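PDB 6GIO: amino acid amide racemase from Ochrobactrum anthropi, which belongs to the class-III aminotransferase family and binds pyridoxal-5'-phosphate in a pocket of its PLP-dependent transferase fold. Local coordinates for residues G33-L36 / R42-L45; T124-R129 / P281-D286; A181-L186 / Q225-K230; A330-R335 / E408-A413. All blocks are in the same frame, centred on the assembly; numbering follows the deposited sequence.

Interaction 1 (G33-L36 / R42-L45); sequences GNRL and RSIL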
loop_
_atom_site.group_PDB
_atom_site.type_symbol
_atom_site.label_atom_id
_atom_site.label_comp_id
_atom_site.label_asym_id
_atom_site.label_seq_id
_atom_site.Cartn_x
_atom_site.Cartn_y
_atom_site.Cartn_z
ATOM N N GLY C 33 19.564 -3.154 -16.761
ATOM C CA GLY C 33 19.915 -4.522 -16.508
ATOM C C GLY C 33 19.975 -4.749 -15.028
ATOM O O GLY C 33 19.089 -4.344 -14.266
ATOM N N ASN C 34 21.048 -5.379 -14.603
ATOM C CA ASN C 34 21.283 -5.591 -13.195
ATOM C C ASN C 34 22.102 -4.438 -12.579
ATOM O O ASN C 34 22.647 -4.595 -11.486
ATOM C CB ASN C 34 21.964 -6.947 -13.010
ATOM C CG ASN C 34 21.167 -8.092 -13.651
ATOM O OD1 ASN C 34 19.941 -8.108 -13.609
ATOM N ND2 ASN C 34 21.861 -9.009 -14.297
ATOM N N ARG C 35 22.190 -3.290 -13.245
ATOM C CA ARG C 35 22.976 -2.158 -12.675
ATOM C C ARG C 35 22.127 -0.937 -12.384
ATOM O O ARG C 35 21.112 -0.727 -13.046
ATOM C CB ARG C 35 24.126 -1.764 -13.612
ATOM C CG ARG C 35 24.975 -2.942 -14.118
ATOM C CD ARG C 35 26.206 -2.455 -14.884
ATOM N NE ARG C 35 27.191 -1.940 -13.943
ATOM C CZ ARG C 35 28.092 -2.695 -13.305
ATOM N NH1 ARG C 35 28.926 -2.114 -12.455
ATOM N NH2 ARG C 35 28.179 -4.005 -13.527
ATOM N N LEU C 36 22.531 -0.145 -11.381
ATOM C CA LEU C 36 21.832 1.068 -11.000
ATOM C C LEU C 36 22.730 2.255 -11.314
ATOM O O LEU C 36 23.953 2.169 -11.155
ATOM C CB LEU C 36 21.466 1.077 -9.509
ATOM C CG LEU C 36 20.374 0.053 -9.154
ATOM C CD1 LEU C 36 20.280 -0.105 -7.650
ATOM C CD2 LEU C 36 19.020 0.427 -9.760
ATOM N N ARG C 42 27.785 7.103 -12.506
ATOM C CA ARG C 42 28.513 5.849 -12.200
ATOM C C ARG C 42 27.513 4.682 -12.155
ATOM O O ARG C 42 26.421 4.817 -11.621
ATOM C CB ARG C 42 29.251 5.982 -10.877
ATOM C CG ARG C 42 30.346 4.941 -10.622
ATOM C CD ARG C 42 31.206 5.317 -9.406
ATOM N NE ARG C 42 30.415 5.476 -8.178
ATOM C CZ ARG C 42 30.317 4.586 -7.181
ATOM N NH1 ARG C 42 30.963 3.435 -7.217
ATOM N NH2 ARG C 42 29.557 4.855 -6.123
ATOM N N SER C 43 27.901 3.555 -12.716
ATOM C CA SER C 43 27.033 2.390 -12.864
ATOM C C SER C 43 27.333 1.341 -11.800
ATOM O O SER C 43 28.384 0.727 -11.835
ATOM C CB SER C 43 27.236 1.790 -14.250
ATOM O OG SER C 43 26.777 0.448 -14.313
ATOM N N ILE C 44 26.385 1.091 -10.896
ATOM C CA ILE C 44 26.616 0.233 -9.718
ATOM C C ILE C 44 25.950 -1.130 -9.894
ATOM O O ILE C 44 24.807 -1.199 -10.277
ATOM C CB ILE C 44 26.015 0.887 -8.474
ATOM C CG1 ILE C 44 26.518 2.333 -8.335
ATOM C CG2 ILE C 44 26.309 0.069 -7.204
ATOM C CD1 ILE C 44 28.014 2.466 -8.248
ATOM N N LEU C 45 26.667 -2.208 -9.597
ATOM C CA LEU C 45 26.089 -3.550 -9.677
ATOM C C LEU C 45 25.090 -3.751 -8.526
ATOM O O LEU C 45 25.436 -3.583 -7.371
ATOM C CB LEU C 45 27.191 -4.616 -9.655
ATOM C CG LEU C 45 26.675 -6.069 -9.676
ATOM C CD1 LEU C 45 25.787 -6.372 -10.878
ATOM C CD2 LEU C 45 27.817 -7.078 -9.631
#

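Interaction 2 (T124-R129 / P281-D286); sequences TAATKR and PQWVMD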
loop_
_atom_site.group_PDB
_atom_site.type_symbol
_atom_site.label_atom_id
_atom_site.label_comp_id
_atom_site.label_asym_id
_atom_site.label_seq_id
_atom_site.Cartn_x
_atom_site.Cartn_y
_atom_site.Cartn_z
ATOM N N THR C 124 -8.688 -14.018 11.285
ATOM C CA THR C 124 -9.340 -13.970 12.608
ATOM C C THR C 124 -10.858 -13.906 12.423
ATOM O O THR C 124 -11.592 -14.667 13.065
ATOM C CB THR C 124 -8.829 -12.814 13.436
ATOM O OG1 THR C 124 -8.866 -11.639 12.644
ATOM C CG2 THR C 124 -7.400 -13.063 13.842
ATOM N N ALA C 125 -11.310 -13.076 11.481
ATOM C CA ALA C 125 -12.737 -12.876 11.257
ATOM C C ALA C 125 -13.366 -14.157 10.742
ATOM O O ALA C 125 -14.390 -14.548 11.247
ATOM C CB ALA C 125 -13.001 -11.718 10.291
ATOM N N ALA C 126 -12.723 -14.853 9.793
ATOM C CA ALA C 126 -13.357 -16.026 9.156
ATOM C C ALA C 126 -13.332 -17.264 10.038
ATOM O O ALA C 126 -14.278 -18.089 10.030
ATOM C CB ALA C 126 -12.682 -16.316 7.822
ATOM N N THR C 127 -12.241 -17.415 10.787
ATOM C CA THR C 127 -12.075 -18.570 11.696
ATOM C C THR C 127 -12.833 -18.413 13.000
ATOM O O THR C 127 -13.152 -19.419 13.671
ATOM C CB THR C 127 -10.595 -18.826 12.077
ATOM O OG1 THR C 127 -10.049 -17.713 12.801
ATOM C CG2 THR C 127 -9.748 -19.124 10.812
ATOM N N LYS C 128 -13.057 -17.158 13.374
ATOM C CA LYS C 128 -13.615 -16.776 14.683
ATOM C C LYS C 128 -12.700 -17.187 15.828
ATOM O O LYS C 128 -13.145 -17.447 16.935
ATOM C CB LYS C 128 -15.042 -17.325 14.884
ATOM C CG LYS C 128 -15.970 -16.790 13.819
ATOM C CD LYS C 128 -17.290 -17.526 13.758
ATOM C CE LYS C 128 -18.153 -16.890 12.679
ATOM N NZ LYS C 128 -19.582 -17.233 12.862
ATOM N N ARG C 129 -11.414 -17.230 15.533
ATOM C CA ARG C 129 -10.391 -17.443 16.521
ATOM C C ARG C 129 -9.486 -16.198 16.556
ATOM O O ARG C 129 -9.247 -15.595 15.560
ATOM C CB ARG C 129 -9.593 -18.663 16.122
ATOM C CG ARG C 129 -10.408 -19.938 15.924
ATOM C CD ARG C 129 -9.456 -20.996 15.454
ATOM N NE ARG C 129 -10.038 -22.313 15.289
ATOM C CZ ARG C 129 -9.338 -23.431 15.211
ATOM N NH1 ARG C 129 -8.005 -23.413 15.327
ATOM N NH2 ARG C 129 -9.979 -24.578 15.062
ATOM N N PRO C 281 -8.103 -20.035 0.776
ATOM C CA PRO C 281 -9.267 -20.858 0.430
ATOM C C PRO C 281 -10.507 -19.941 0.315
ATOM O O PRO C 281 -10.538 -18.875 0.942
ATOM C CB PRO C 281 -9.398 -21.850 1.603
ATOM C CG PRO C 281 -8.485 -21.381 2.664
ATOM C CD PRO C 281 -7.691 -20.194 2.181
ATOM N N GLN C 282 -11.502 -20.347 -0.474
ATOM C CA GLN C 282 -12.667 -19.482 -0.742
ATOM C C GLN C 282 -13.483 -19.123 0.509
ATOM O O GLN C 282 -13.922 -17.985 0.689
ATOM C CB GLN C 282 -13.583 -20.102 -1.804
ATOM C CG GLN C 282 -14.766 -19.205 -2.113
ATOM C CD GLN C 282 -15.720 -19.801 -3.093
ATOM O OE1 GLN C 282 -15.868 -21.033 -3.179
ATOM N NE2 GLN C 282 -16.394 -18.927 -3.863
ATOM N N TRP C 283 -13.647 -20.080 1.403
ATOM C CA TRP C 283 -14.461 -19.834 2.579
ATOM C C TRP C 283 -13.855 -18.722 3.442
ATOM O O TRP C 283 -14.577 -17.995 4.067
ATOM C CB TRP C 283 -14.719 -21.122 3.384
ATOM C CG TRP C 283 -13.550 -21.688 4.174
ATOM C CD1 TRP C 283 -12.622 -22.594 3.748
ATOM C CD2 TRP C 283 -13.225 -21.405 5.530
ATOM N NE1 TRP C 283 -11.729 -22.858 4.740
ATOM C CE2 TRP C 283 -12.088 -22.153 5.851
ATOM C CE3 TRP C 283 -13.793 -20.597 6.509
ATOM C CZ2 TRP C 283 -11.500 -22.110 7.118
ATOM C CZ3 TRP C 283 -13.197 -20.536 7.753
ATOM C CH2 TRP C 283 -12.063 -21.291 8.046
ATOM N N VAL C 284 -12.545 -18.554 3.426
ATOM C CA VAL C 284 -11.916 -17.401 4.103
ATOM C C VAL C 284 -11.982 -16.138 3.245
ATOM O O VAL C 284 -12.356 -15.061 3.729
ATOM C CB VAL C 284 -10.428 -17.701 4.392
ATOM C CG1 VAL C 284 -9.694 -16.469 4.939
ATOM C CG2 VAL C 284 -10.308 -18.895 5.316
ATOM N N MET C 285 -11.599 -16.274 1.980
ATOM C CA MET C 285 -11.325 -15.131 1.122
ATOM C C MET C 285 -12.605 -14.403 0.698
ATOM O O MET C 285 -12.604 -13.187 0.431
ATOM C CB MET C 285 -10.487 -15.567 -0.081
ATOM C CG MET C 285 -9.145 -16.141 0.299
ATOM S SD MET C 285 -8.048 -14.991 1.190
ATOM C CE MET C 285 -7.854 -13.684 0.003
ATOM N N ASP C 286 -13.703 -15.153 0.668
ATOM C CA ASP C 286 -15.027 -14.596 0.423
ATOM C C ASP C 286 -15.807 -14.337 1.715
ATOM O O ASP C 286 -17.028 -14.283 1.676
ATOM C CB ASP C 286 -15.849 -15.539 -0.461
ATOM C CG ASP C 286 -15.417 -15.516 -1.899
ATOM O OD1 ASP C 286 -14.480 -14.735 -2.266
ATOM O OD2 ASP C 286 -16.026 -16.312 -2.670
#

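Interaction 3 (A181-L186 / Q225-K230); sequences AVLELL and QDRCRK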
loop_
_atom_site.group_PDB
_atom_site.type_symbol
_atom_site.label_atom_id
_atom_site.label_comp_id
_atom_site.label_asym_id
_atom_site.label_seq_id
_atom_site.Cartn_x
_atom_site.Cartn_y
_atom_site.Cartn_z
ATOM N N ALA C 181 13.068 -28.581 20.553
ATOM C CA ALA C 181 12.811 -27.705 21.659
ATOM C C ALA C 181 11.693 -26.725 21.333
ATOM O O ALA C 181 10.859 -26.412 22.169
ATOM C CB ALA C 181 14.082 -26.961 22.062
ATOM N N VAL C 182 11.671 -26.209 20.112
ATOM C CA VAL C 182 10.637 -25.259 19.758
ATOM C C VAL C 182 9.261 -25.958 19.668
ATOM O O VAL C 182 8.264 -25.490 20.236
ATOM C CB VAL C 182 11.043 -24.522 18.507
ATOM C CG1 VAL C 182 9.917 -23.670 17.967
ATOM C CG2 VAL C 182 12.233 -23.631 18.877
ATOM N N LEU C 183 9.236 -27.118 19.049
ATOM C CA LEU C 183 8.003 -27.908 18.975
ATOM C C LEU C 183 7.495 -28.247 20.349
ATOM O O LEU C 183 6.298 -28.230 20.600
ATOM C CB LEU C 183 8.222 -29.181 18.177
ATOM C CG LEU C 183 8.529 -28.935 16.710
ATOM C CD1 LEU C 183 9.068 -30.220 16.052
ATOM C CD2 LEU C 183 7.326 -28.335 15.951
ATOM N N GLU C 184 8.406 -28.591 21.260
ATOM C CA GLU C 184 8.050 -28.961 22.662
ATOM C C GLU C 184 7.392 -27.753 23.358
ATOM O O GLU C 184 6.380 -27.910 23.958
ATOM C CB GLU C 184 9.278 -29.579 23.356
ATOM C CG GLU C 184 9.249 -29.579 24.876
ATOM C CD GLU C 184 10.201 -30.499 25.641
ATOM O OE1 GLU C 184 11.084 -30.014 26.353
ATOM O OE2 GLU C 184 10.025 -31.691 25.566
ATOM N N LEU C 185 8.010 -26.587 23.238
ATOM C CA LEU C 185 7.522 -25.345 23.773
ATOM C C LEU C 185 6.114 -25.018 23.255
ATOM O O LEU C 185 5.262 -24.595 24.020
ATOM C CB LEU C 185 8.511 -24.207 23.448
ATOM C CG LEU C 185 8.231 -22.821 23.980
ATOM C CD1 LEU C 185 8.048 -22.785 25.481
ATOM C CD2 LEU C 185 9.391 -21.914 23.625
ATOM N N LEU C 186 5.872 -25.229 21.972
ATOM C CA LEU C 186 4.555 -24.995 21.384
ATOM C C LEU C 186 3.561 -25.984 21.933
ATOM O O LEU C 186 2.428 -25.591 22.292
ATOM C CB LEU C 186 4.564 -25.092 19.873
ATOM C CG LEU C 186 3.248 -24.909 19.128
ATOM C CD1 LEU C 186 2.733 -23.480 19.291
ATOM C CD2 LEU C 186 3.397 -25.283 17.661
ATOM N N GLN C 225 3.789 -27.277 10.845
ATOM C CA GLN C 225 2.559 -27.257 10.065
ATOM C C GLN C 225 1.609 -28.320 10.637
ATOM O O GLN C 225 0.476 -28.015 11.007
ATOM C CB GLN C 225 2.867 -27.529 8.598
ATOM C CG GLN C 225 1.664 -27.805 7.711
ATOM C CD GLN C 225 2.071 -28.346 6.372
ATOM O OE1 GLN C 225 2.154 -27.602 5.400
ATOM N NE2 GLN C 225 2.365 -29.655 6.318
ATOM N N ASP C 226 2.125 -29.526 10.766
ATOM C CA ASP C 226 1.327 -30.693 11.183
ATOM C C ASP C 226 0.776 -30.548 12.615
ATOM O O ASP C 226 -0.382 -30.903 12.848
ATOM C CB ASP C 226 2.154 -31.990 11.066
ATOM C CG ASP C 226 2.441 -32.390 9.614
ATOM O OD1 ASP C 226 1.963 -31.741 8.671
ATOM O OD2 ASP C 226 3.185 -33.364 9.405
ATOM N N ARG C 227 1.599 -30.037 13.551
ATOM C CA ARG C 227 1.175 -29.715 14.935
ATOM C C ARG C 227 -0.008 -28.733 14.999
ATOM O O ARG C 227 -0.880 -28.863 15.849
ATOM C CB ARG C 227 2.314 -29.067 15.752
ATOM C CG ARG C 227 3.502 -29.935 16.145
ATOM C CD ARG C 227 3.171 -31.000 17.174
ATOM N NE ARG C 227 4.277 -31.245 18.112
ATOM C CZ ARG C 227 5.358 -31.967 17.842
ATOM N NH1 ARG C 227 6.262 -32.138 18.784
ATOM N NH2 ARG C 227 5.551 -32.501 16.638
ATOM N N CYS C 228 -0.007 -27.747 14.101
ATOM C CA CYS C 228 -1.023 -26.704 14.052
ATOM C C CYS C 228 -2.288 -27.188 13.310
ATOM O O CYS C 228 -3.408 -26.991 13.783
ATOM C CB CYS C 228 -0.420 -25.498 13.400
ATOM S SG CYS C 228 0.815 -24.678 14.457
ATOM N N ARG C 229 -2.095 -27.847 12.183
ATOM C CA ARG C 229 -3.138 -28.274 11.287
ATOM C C ARG C 229 -4.012 -29.330 11.950
ATOM O O ARG C 229 -5.195 -29.377 11.730
ATOM C CB ARG C 229 -2.513 -28.833 9.991
ATOM C CG ARG C 229 -3.549 -29.445 9.027
ATOM C CD ARG C 229 -3.058 -29.457 7.593
ATOM N NE ARG C 229 -2.892 -28.090 7.088
ATOM C CZ ARG C 229 -2.139 -27.756 6.049
ATOM N NH1 ARG C 229 -1.427 -28.673 5.409
ATOM N NH2 ARG C 229 -2.046 -26.486 5.680
ATOM N N LYS C 230 -3.411 -30.142 12.790
ATOM C CA LYS C 230 -4.120 -31.094 13.641
ATOM C C LYS C 230 -5.271 -30.482 14.479
ATOM O O LYS C 230 -6.182 -31.213 14.909
ATOM C CB LYS C 230 -3.073 -31.764 14.551
ATOM C CG LYS C 230 -3.559 -32.366 15.856
ATOM C CD LYS C 230 -2.415 -32.959 16.681
ATOM C CE LYS C 230 -1.476 -33.787 15.809
ATOM N NZ LYS C 230 -0.692 -34.781 16.585
#

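Interaction 4 (A330-R335 / E408-A413); sequences ADRLRR and EIDEAA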
loop_
_atom_site.group_PDB
_atom_site.type_symbol
_atom_site.label_atom_id
_atom_site.label_comp_id
_atom_site.label_asym_id
_atom_site.label_seq_id
_atom_site.Cartn_x
_atom_site.Cartn_y
_atom_site.Cartn_z
ATOM N N ALA C 330 27.245 -18.449 -4.018
ATOM C CA ALA C 330 27.399 -18.859 -2.624
ATOM C C ALA C 330 28.797 -19.477 -2.386
ATOM O O ALA C 330 29.460 -19.187 -1.386
ATOM C CB ALA C 330 26.275 -19.836 -2.203
ATOM N N ASP C 331 29.234 -20.327 -3.307
ATOM C CA ASP C 331 30.530 -21.000 -3.174
ATOM C C ASP C 331 31.702 -20.042 -3.261
ATOM O O ASP C 331 32.619 -20.168 -2.455
ATOM C CB ASP C 331 30.648 -22.153 -4.171
ATOM C CG ASP C 331 29.756 -23.315 -3.795
ATOM O OD1 ASP C 331 29.478 -23.468 -2.567
ATOM O OD2 ASP C 331 29.350 -24.080 -4.702
ATOM N N ARG C 332 31.642 -19.058 -4.164
ATOM C CA ARG C 332 32.652 -17.962 -4.182
ATOM C C ARG C 332 32.736 -17.306 -2.816
ATOM O O ARG C 332 33.792 -17.151 -2.252
ATOM C CB ARG C 332 32.352 -16.896 -5.253
ATOM C CG ARG C 332 32.445 -17.401 -6.688
ATOM C CD ARG C 332 33.885 -17.665 -7.162
ATOM N NE ARG C 332 34.750 -16.496 -6.932
ATOM C CZ ARG C 332 34.941 -15.493 -7.791
ATOM N NH1 ARG C 332 34.365 -15.514 -8.979
ATOM N NH2 ARG C 332 35.716 -14.466 -7.472
ATOM N N LEU C 333 31.586 -16.936 -2.266
ATOM C CA LEU C 333 31.556 -16.297 -0.966
ATOM C C LEU C 333 32.125 -17.180 0.132
ATOM O O LEU C 333 32.952 -16.739 0.919
ATOM C CB LEU C 333 30.130 -15.838 -0.656
ATOM C CG LEU C 333 29.621 -14.704 -1.538
ATOM C CD1 LEU C 333 28.114 -14.552 -1.382
ATOM C CD2 LEU C 333 30.335 -13.402 -1.189
ATOM N N ARG C 334 31.724 -18.437 0.182
ATOM C CA ARG C 334 32.323 -19.358 1.161
ATOM C C ARG C 334 33.844 -19.417 1.123
ATOM O O ARG C 334 34.500 -19.361 2.165
ATOM C CB ARG C 334 31.827 -20.780 0.965
ATOM C CG ARG C 334 30.591 -21.052 1.726
ATOM C CD ARG C 334 30.104 -22.491 1.603
ATOM N NE ARG C 334 28.664 -22.407 1.811
ATOM C CZ ARG C 334 27.736 -22.435 0.861
ATOM N NH1 ARG C 334 28.051 -22.644 -0.409
ATOM N NH2 ARG C 334 26.469 -22.297 1.207
ATOM N N ARG C 335 34.404 -19.575 -0.072
ATOM C CA ARG C 335 35.861 -19.654 -0.215
ATOM C C ARG C 335 36.559 -18.369 0.281
ATOM O O ARG C 335 37.716 -18.417 0.706
ATOM C CB ARG C 335 36.270 -19.984 -1.654
ATOM C CG ARG C 335 35.897 -21.381 -2.152
ATOM C CD ARG C 335 36.606 -21.687 -3.479
ATOM N NE ARG C 335 38.036 -21.308 -3.386
ATOM C CZ ARG C 335 39.090 -22.139 -3.429
ATOM N NH1 ARG C 335 38.963 -23.447 -3.633
ATOM N NH2 ARG C 335 40.309 -21.638 -3.291
ATOM N N GLU C 408 28.923 -11.113 -13.644
ATOM C CA GLU C 408 28.552 -10.259 -12.527
ATOM C C GLU C 408 28.761 -10.977 -11.189
ATOM O O GLU C 408 29.118 -10.353 -10.192
ATOM C CB GLU C 408 27.122 -9.761 -12.694
ATOM C CG GLU C 408 26.995 -8.698 -13.754
ATOM C CD GLU C 408 25.577 -8.438 -14.179
ATOM O OE1 GLU C 408 24.686 -9.282 -13.928
ATOM O OE2 GLU C 408 25.374 -7.378 -14.813
ATOM N N ILE C 409 28.574 -12.287 -11.150
ATOM C CA ILE C 409 28.917 -13.039 -9.936
ATOM C C ILE C 409 30.395 -12.879 -9.574
ATOM O O ILE C 409 30.697 -12.644 -8.406
ATOM C CB ILE C 409 28.509 -14.523 -10.019
ATOM C CG1 ILE C 409 26.991 -14.631 -10.003
ATOM C CG2 ILE C 409 29.068 -15.302 -8.829
ATOM C CD1 ILE C 409 26.444 -15.999 -10.361
ATOM N N ASP C 410 31.314 -12.978 -10.554
ATOM C CA ASP C 410 32.763 -12.748 -10.276
ATOM C C ASP C 410 33.034 -11.329 -9.827
ATOM O O ASP C 410 33.884 -11.109 -8.985
ATOM C CB ASP C 410 33.696 -12.978 -11.505
ATOM C CG ASP C 410 33.725 -14.411 -11.984
ATOM O OD1 ASP C 410 33.528 -15.328 -11.160
ATOM O OD2 ASP C 410 33.964 -14.621 -13.208
ATOM N N GLU C 411 32.376 -10.354 -10.451
ATOM C CA GLU C 411 32.570 -8.948 -10.084
ATOM C C GLU C 411 32.085 -8.692 -8.649
ATOM O O GLU C 411 32.695 -7.913 -7.876
ATOM C CB GLU C 411 31.809 -8.041 -11.046
ATOM C CG GLU C 411 31.970 -6.576 -10.732
ATOM C CD GLU C 411 31.097 -5.674 -11.572
ATOM O OE1 GLU C 411 30.231 -6.177 -12.330
ATOM O OE2 GLU C 411 31.280 -4.433 -11.466
ATOM N N ALA C 412 30.979 -9.345 -8.309
ATOM C CA ALA C 412 30.419 -9.257 -6.963
ATOM C C ALA C 412 31.345 -9.816 -5.881
ATOM O O ALA C 412 31.623 -9.175 -4.855
ATOM C CB ALA C 412 29.066 -9.973 -6.933
ATOM N N ALA C 413 31.767 -11.053 -6.084
ATOM C CA ALA C 413 32.646 -11.745 -5.154
ATOM C C ALA C 413 33.940 -10.963 -4.952
ATOM O O ALA C 413 34.469 -10.848 -3.835
ATOM C CB ALA C 413 32.941 -13.111 -5.694
#

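Interaction 1 (G33-L36 / R42-L45)
L36 and I44 exchange two backbone hydrogen bonds, L36 N to I44 O and I44 N to L36 O, each 2.7 Å long, which makes them the hydrogen-bonded pair of an antiparallel beta hairpin. Next to them R35 and L45 form the non-hydrogen-bonded pair, their CA atoms 4.5 Å apart. The guanidinium of R35 reaches past L45 to S43 and gives NH1 to S43 O at 3.0 Å in a nearly straight bond (167°). That oxygen lies in the guanidinium plane, whereas the donor stands above the carbonyl plane and not on a lone pair. R35 NE is modelled 2.5 Å from S43 OG; the bond is so short that its exact length is doubtful. A bend at chi3 (75°) swings the end of the arginine back across the neighbouring strand, with L45 N beneath one face of the flat group, toward its rim. R35 NH2 reaches L45 CB at 4.0 Å, while L45 CD1 packs against N34 O at 3.7 Å. The side chains of R35 and L45 share one face of the sheet; those of L36 and I44 share the other. On the first, helix 406-424 lies close: R35 NH2 makes a salt bridge with E411, and L45 packs on E408 and E411. N34, in the loop before the strand, bonds to E408 through ND2 and to T403 through OD1. On the second face, Y58 and L26 pack on L36 and I44, and G76 of the second subunit touches L36. Beyond strand 43-46 the mixed sheet continues with strand 384-389, parallel to it.

Interaction 2 (T124-R129 / P281-D286)
T127, whose CG2 comes 4.2 Å from W283 CH2, holds its OG1 between two backbone groups at the end of helix 112-127. The hydroxyl accepts from R129 N at 3.1 Å, closing an ST turn, and also bonds to L123 O one turn back. The turn coincides with the helix terminus, where K128 takes a positive phi (63°). Between the segments themselves there is no hydrogen bond: the end of this long helix leans on the short helix 282-285 mainly through apolar groups. A126 is the central point. Its CB points toward the partner and rests 3.9 Å from V284 CA and 4.2 Å from V284 CG1. W283 then reaches round the same alanine. With its CG placed between backbone N and carbonyl carbon (chi1 73°), the indole folds over its own helix, V284 CG2 lying over the centre of one ring face, and its six-membered ring extends toward helix 112-127. On the sheet side, L234 of strand 234-238 touches T127, W283 and V284, so both helices sit against the large mixed sheet that forms the core of this PLP fold. M285, which points away from helix 112-127, and D286, just after the short helix, meet A16 and E17 of the second subunit. D286 OD2 also accepts from Q282 NE2, at 2.9 Å. At the helix-helix seam, the indole turns its edge to the A126 carbonyl, W283 CZ3 lying 3.5 Å from A126 O, which is in the ring plane.

Interaction 3 (A181-L186 / Q225-K230)
R227 reaches across to L183 between two helices of the large alpha/beta domain, packed on the same sheet of mainly parallel strands. Helix 220-229 forms the crossover from strand 199-204 to its parallel neighbour 234-238, and helix 179-191 precedes strand 199-204. The two segments run almost parallel, 10° apart, but their axes are 11.3 Å from each other, so long side chains must span the gap. R227 does most of this. Its CG is anti to the carbonyl carbon, and bends at chi2 (-69°) and then at an unusual chi3 (-145°) bring a face of the guanidinium to L183. There L183 CB lies over the group, 3.6 Å from R227 NH1. The two side chains cross at about a right angle, and farther back L183 CD2 meets the aliphatic R227 CG at 4.1 Å. The charge is met by D187, one turn farther on in helix 179-191, which makes a salt bridge with R227 NE and probably fixes the rotation of the guanidinium. L186 takes a different route: with CG anti to its own backbone N it stretches toward helix 220-229, and L186 CD2 comes 4.4 Å from R227 CB. F220, A223 and L224, on earlier turns of helix 220-229, continue the packing against L183 and L186, and L165 and L167 of strand 164-167 pack against L186. The same methyl of L186, CD2, also touches the sulfur of C228, 4.2 Å from SG.

Interaction 4 (A330-R335 / E408-A413)
A413 lies beneath the guanidinium of R332, with its CB 3.6 Å from R332 NH2 and covering one face of the flat group toward the rim. The same methyl, A413 CB, also touches the root of the arginine, R332 CB at 3.9 Å, so the chain curls round it. D410 comes to the edge of the guanidinium as its salt-bridge partner, the carboxylate plane turned 44° from that of the arginine. The modelled separation of R332 NH1 and D410 OD1 is too short to be taken literally, and the exact places of both atoms are doubtful; the ion pair itself agrees with the charges. Two successive bends, chi2 (-72°) and chi3 (-52°), bring the arginine over the alanine and keep its end close to the partner helix. D414, just beyond the segment, makes a further long, weak ion pair with R332 NH2. Around this charged margin the contact turns apolar: I409 packs on V325 and F329 of helix 318-339, and A412 also meets F329. On another side of helix 318-339, R334 NH1 and D331 OD1 form a salt bridge one turn apart, with poor hydrogen-bond geometry. The contact thus joins two helices separated along the chain by strands 343-349, 352-357, 384-389 and 395-398 of the smaller domain's sheet and by helix 369-382; A412 leans on L47, just past strand 43-46, and R334 reaches weakly to V346 in strand 343-349.

Overall arrangement
The four contacts fall into two groups on the two sheets of the fold. Interactions 1 and 4, centred about 17 Å apart, touch directly: the hairpin of the N-terminal part lies beside helix 406-424, so distant ends of the chain meet in one small domain. Interactions 2 and 3 belong to the sheet containing strands 199-204 and 234-238; their centres are about 22 Å apart and their nearest atoms about 6 Å, without touching. Along the chain, interaction 3 is nested within the loop closed by interaction 2, after interaction 1 and before interaction 4. Between the groups, centres lie about 38 to 45 Å apart, consistent with separate packing of the two domains.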